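Local coordinates for protein 6-phosphogluconate dehydrogenase NAD-binding (Dyadobacter fermentans, PDB 4GBJ) that probably works as an NAD(P)-dependent oxidoreductase of the 3-hydroxyisobutyrate and 6-phosphogluconate dehydrogenase family, at residues I265-R268 against F269-G272; G241-D244 against I245-L249. All blocks are in the same frame, centred on the assembly; numbering follows the deposited sequence.

Interaction 1 (I265-R268 against F269-G272); sequences IRNR and FISG
With CG anti to the backbone N (chi1 176°) and the chain extended as far as NE, Arg-266 lays its guanidinium beside Ile-270, whose CG1 stands anti to its own carbonyl carbon and, with chi2 near 170°, reaches back toward the preceding turn. The methyl carbon CD1 of Ile-270 thereby sits over the centre of one guanidinium face, 3.5 Å from CZ of Arg-266. The aliphatic part of the arginine joins in, CG lying 3.8 Å from the same CD1. On a neighbouring flank Ile-265 and Phe-269 run side by side, the branch CG2 of Ile-265 meeting ring atom CE2 of Phe-269 at 3.8 Å. Both pairs are i to i+4 neighbours on helix 260-274, part of the all-helical C-terminal region that follows the Rossmann-type sheet. Successive backbone bonds hold the spacing, from Phe-269 N to Ile-265 O at 3.3 Å through to Gly-272 N to Arg-268 O at 2.9 Å. Phe-269 turns to helix 238-254, touching Leu-242 and stacking edge-to-face with Phe-238. Arg-268 carries its charge elsewhere, in salt bridges to Glu-186 and Asp-292, and packs on Pro-260 of the second subunit.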
loop_
_atom_site.group_PDB
_atom_site.type_symbol
_atom_site.label_atom_id
_atom_site.label_comp_id
_atom_site.label_asym_id
_atom_site.label_seq_id
_atom_site.Cartn_x
_atom_site.Cartn_y
_atom_site.Cartn_z
ATOM N N ILE B 265 6.791 -6.581 -11.176
ATOM C CA ILE B 265 6.100 -5.479 -11.848
ATOM C C ILE B 265 6.573 -5.362 -13.277
ATOM O O ILE B 265 5.753 -5.285 -14.201
ATOM C CB ILE B 265 6.325 -4.170 -11.059
ATOM C CG1 ILE B 265 5.595 -4.196 -9.682
ATOM C CG2 ILE B 265 5.968 -2.954 -11.831
ATOM C CD1 ILE B 265 4.158 -4.348 -9.719
ATOM N N ARG B 266 7.896 -5.385 -13.475
ATOM C CA ARG B 266 8.442 -5.362 -14.823
ATOM C C ARG B 266 7.845 -6.478 -15.693
ATOM O O ARG B 266 7.424 -6.201 -16.813
ATOM C CB ARG B 266 9.971 -5.484 -14.801
ATOM C CG ARG B 266 10.625 -5.576 -16.175
ATOM C CD ARG B 266 12.140 -5.475 -16.023
ATOM N NE ARG B 266 12.830 -5.840 -17.257
ATOM C CZ ARG B 266 12.998 -7.077 -17.711
ATOM N NH1 ARG B 266 12.500 -8.118 -17.042
ATOM N NH2 ARG B 266 13.634 -7.287 -18.851
ATOM N N ASN B 267 7.775 -7.703 -15.190
ATOM C CA ASN B 267 7.225 -8.837 -15.986
ATOM C C ASN B 267 5.758 -8.664 -16.264
ATOM O O ASN B 267 5.320 -9.077 -17.345
ATOM C CB ASN B 267 7.489 -10.205 -15.326
ATOM C CG ASN B 267 8.949 -10.606 -15.460
ATOM O OD1 ASN B 267 9.667 -10.106 -16.304
ATOM N ND2 ASN B 267 9.445 -11.449 -14.575
ATOM N N ARG B 268 4.986 -7.998 -15.341
ATOM C CA ARG B 268 3.583 -7.738 -15.643
ATOM C C ARG B 268 3.423 -6.852 -16.905
ATOM O O ARG B 268 2.523 -7.083 -17.699
ATOM C CB ARG B 268 2.885 -7.049 -14.484
ATOM C CG ARG B 268 2.816 -7.821 -13.210
ATOM C CD ARG B 268 2.255 -9.199 -13.425
ATOM N NE ARG B 268 1.793 -9.819 -12.192
ATOM C CZ ARG B 268 1.372 -11.077 -12.085
ATOM N NH1 ARG B 268 1.371 -11.874 -13.134
ATOM N NH2 ARG B 268 0.983 -11.555 -10.914
ATOM N N PHE B 269 4.249 -5.828 -17.039
ATOM C CA PHE B 269 4.222 -4.943 -18.215
ATOM C C PHE B 269 4.677 -5.652 -19.460
ATOM O O PHE B 269 4.029 -5.524 -20.507
ATOM C CB PHE B 269 5.072 -3.681 -18.040
ATOM C CG PHE B 269 4.448 -2.681 -17.098
ATOM C CD1 PHE B 269 3.238 -2.077 -17.405
ATOM C CD2 PHE B 269 5.019 -2.419 -15.853
ATOM C CE1 PHE B 269 2.609 -1.244 -16.490
ATOM C CE2 PHE B 269 4.398 -1.578 -14.955
ATOM C CZ PHE B 269 3.210 -0.973 -15.286
ATOM N N ILE B 270 5.783 -6.417 -19.369
ATOM C CA ILE B 270 6.290 -7.145 -20.562
ATOM C C ILE B 270 5.198 -8.126 -21.083
ATOM O O ILE B 270 4.878 -8.164 -22.280
ATOM C CB ILE B 270 7.608 -7.878 -20.246
ATOM C CG1 ILE B 270 8.720 -6.835 -19.944
ATOM C CG2 ILE B 270 8.019 -8.755 -21.409
ATOM C CD1 ILE B 270 9.988 -7.435 -19.384
ATOM N N SER B 271 4.640 -8.911 -20.168
ATOM C CA SER B 271 3.582 -9.870 -20.483
ATOM C C SER B 271 2.325 -9.160 -20.984
ATOM O O SER B 271 1.710 -9.628 -21.943
ATOM C CB SER B 271 3.258 -10.769 -19.289
ATOM O OG SER B 271 2.366 -11.785 -19.715
ATOM N N GLY B 272 1.980 -8.009 -20.390
ATOM C CA GLY B 272 0.840 -7.248 -20.851
ATOM C C GLY B 272 1.003 -6.739 -22.270
ATOM O O GLY B 272 0.034 -6.678 -23.034
#

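Interaction 2 (G241-D244 against I245-L249); sequences GLKD and INLTL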
loop_
_atom_site.group_PDB
_atom_site.type_symbol
_atom_site.label_atom_id
_atom_site.label_comp_id
_atom_site.label_asym_id
_atom_site.label_seq_id
_atom_site.Cartn_x
_atom_site.Cartn_y
_atom_site.Cartn_z
ATOM N N GLY B 241 4.524 2.631 -17.842
ATOM C CA GLY B 241 4.778 1.967 -16.574
ATOM C C GLY B 241 6.048 1.170 -16.606
ATOM O O GLY B 241 6.809 1.136 -15.626
ATOM N N LEU B 242 6.296 0.529 -17.746
ATOM C CA LEU B 242 7.497 -0.253 -17.980
ATOM C C LEU B 242 8.722 0.651 -17.989
ATOM O O LEU B 242 9.726 0.322 -17.379
ATOM C CB LEU B 242 7.378 -1.047 -19.296
ATOM C CG LEU B 242 8.578 -1.932 -19.705
ATOM C CD1 LEU B 242 8.991 -2.846 -18.592
ATOM C CD2 LEU B 242 8.301 -2.670 -20.966
ATOM N N LYS B 243 8.640 1.791 -18.674
ATOM C CA LYS B 243 9.727 2.782 -18.703
ATOM C C LYS B 243 10.107 3.185 -17.260
ATOM O O LYS B 243 11.282 3.131 -16.896
ATOM C CB LYS B 243 9.293 4.031 -19.475
ATOM C CG LYS B 243 10.385 5.135 -19.584
ATOM C CD LYS B 243 9.877 6.441 -20.241
ATOM C CE LYS B 243 8.982 7.317 -19.366
ATOM N NZ LYS B 243 9.679 7.832 -18.130
ATOM N N ASP B 244 9.085 3.439 -16.411
ATOM C CA ASP B 244 9.318 3.874 -15.038
ATOM C C ASP B 244 9.899 2.765 -14.152
ATOM O O ASP B 244 10.859 3.035 -13.425
ATOM C CB ASP B 244 8.051 4.472 -14.388
ATOM C CG ASP B 244 7.807 5.962 -14.690
ATOM O OD1 ASP B 244 8.690 6.606 -15.369
ATOM O OD2 ASP B 244 6.778 6.511 -14.197
ATOM N N ILE B 245 9.375 1.549 -14.206
ATOM C CA ILE B 245 9.941 0.485 -13.381
ATOM C C ILE B 245 11.390 0.159 -13.817
ATOM O O ILE B 245 12.196 -0.191 -12.975
ATOM C CB ILE B 245 9.046 -0.768 -13.329
ATOM C CG1 ILE B 245 9.361 -1.624 -12.143
ATOM C CG2 ILE B 245 9.105 -1.602 -14.605
ATOM C CD1 ILE B 245 9.008 -0.975 -10.765
ATOM N N ASN B 246 11.704 0.247 -15.091
ATOM C CA ASN B 246 13.069 0.042 -15.579
ATOM C C ASN B 246 14.015 1.116 -15.085
ATOM O O ASN B 246 15.171 0.775 -14.787
ATOM C CB ASN B 246 13.136 -0.044 -17.086
ATOM C CG ASN B 246 12.680 -1.396 -17.625
ATOM O OD1 ASN B 246 12.721 -2.421 -16.953
ATOM N ND2 ASN B 246 12.211 -1.447 -18.850
ATOM N N LEU B 247 13.544 2.396 -14.915
ATOM C CA LEU B 247 14.390 3.455 -14.325
ATOM C C LEU B 247 14.715 3.065 -12.873
ATOM O O LEU B 247 15.831 3.223 -12.423
ATOM C CB LEU B 247 13.686 4.824 -14.344
ATOM C CG LEU B 247 13.421 5.520 -15.695
ATOM C CD1 LEU B 247 12.776 6.826 -15.475
ATOM C CD2 LEU B 247 14.705 5.735 -16.486
ATOM N N THR B 248 13.715 2.558 -12.139
ATOM C CA THR B 248 13.890 2.119 -10.758
ATOM C C THR B 248 14.894 0.965 -10.673
ATOM O O THR B 248 15.783 0.968 -9.807
ATOM C CB THR B 248 12.533 1.746 -10.196
ATOM O OG1 THR B 248 11.724 2.919 -10.235
ATOM C CG2 THR B 248 12.619 1.136 -8.787
ATOM N N LEU B 249 14.720 -0.041 -11.511
ATOM C CA LEU B 249 15.627 -1.183 -11.506
ATOM C C LEU B 249 17.053 -0.767 -11.838
ATOM O O LEU B 249 17.980 -1.259 -11.197
ATOM C CB LEU B 249 15.155 -2.263 -12.457
ATOM C CG LEU B 249 13.902 -3.000 -11.991
ATOM C CD1 LEU B 249 13.190 -3.700 -13.180
ATOM C CD2 LEU B 249 14.263 -4.024 -10.892
#
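The carbonyl O of Asp-244 accepts the backbone N-H of Thr-248 at 3.2 Å, while OG1 of Thr-248 lies 3.3 Å from the same oxygen, at best a weak bond. Two residues earlier, Leu-242 O takes the N-H of Asn-246 at 3.0 Å, and the side chains of these two residues meet outside that bond. CD1 of Leu-242 touches the amide of Asn-246, 3.5 Å from ND2; the leucine's first torsion is fully extended (chi1 180°), which swings CG away from the backbone N. These are i to i+4 contacts within helix 238-254, which packs on helix 169-197, for instance through Ile-245 on Phe-179, and on helix 260-274 through Asn-246 on Arg-266. Were Asn-246 replaced by alanine, CD1 of Leu-242 would probably lose its amide neighbour and a gap is likely to open beside Arg-266. Ile-245 places CG2 between its backbone N and carbonyl carbon, where the methyl lies 3.4 Å from Leu-242 O. Lys-243 curls back so that NZ forms a salt bridge with OD1 of Asp-244 at 3.2 Å, approaching from the syn side but 30° out of the carboxylate plane; CD1 of Leu-247 lies 4.1 Å from that same OD1.

Interactions 1 and 2 lie on consecutive helices, 260-274 and 238-254, with centres about 11 Å apart, and they touch directly. CD of Arg-266 comes within 3.2 Å of OD1 of Asn-246, and CD1 of Leu-249 packs against the same arginine carbon at 3.5 Å. Deeper in, CG2 of Ile-265 meets CG1 of Ile-245 at 3.7 Å. Farther along, CZ of Phe-269 rests 3.6 Å from CA of Gly-241. Their relation to the active site differs: in interaction 2 the side chain of Asp-244 is about 6 Å from that of Lys-174, the predicted active-site residue, whereas interaction 1, on helix 260-274, lies away from that site, across helix 238-254 from Asp-244.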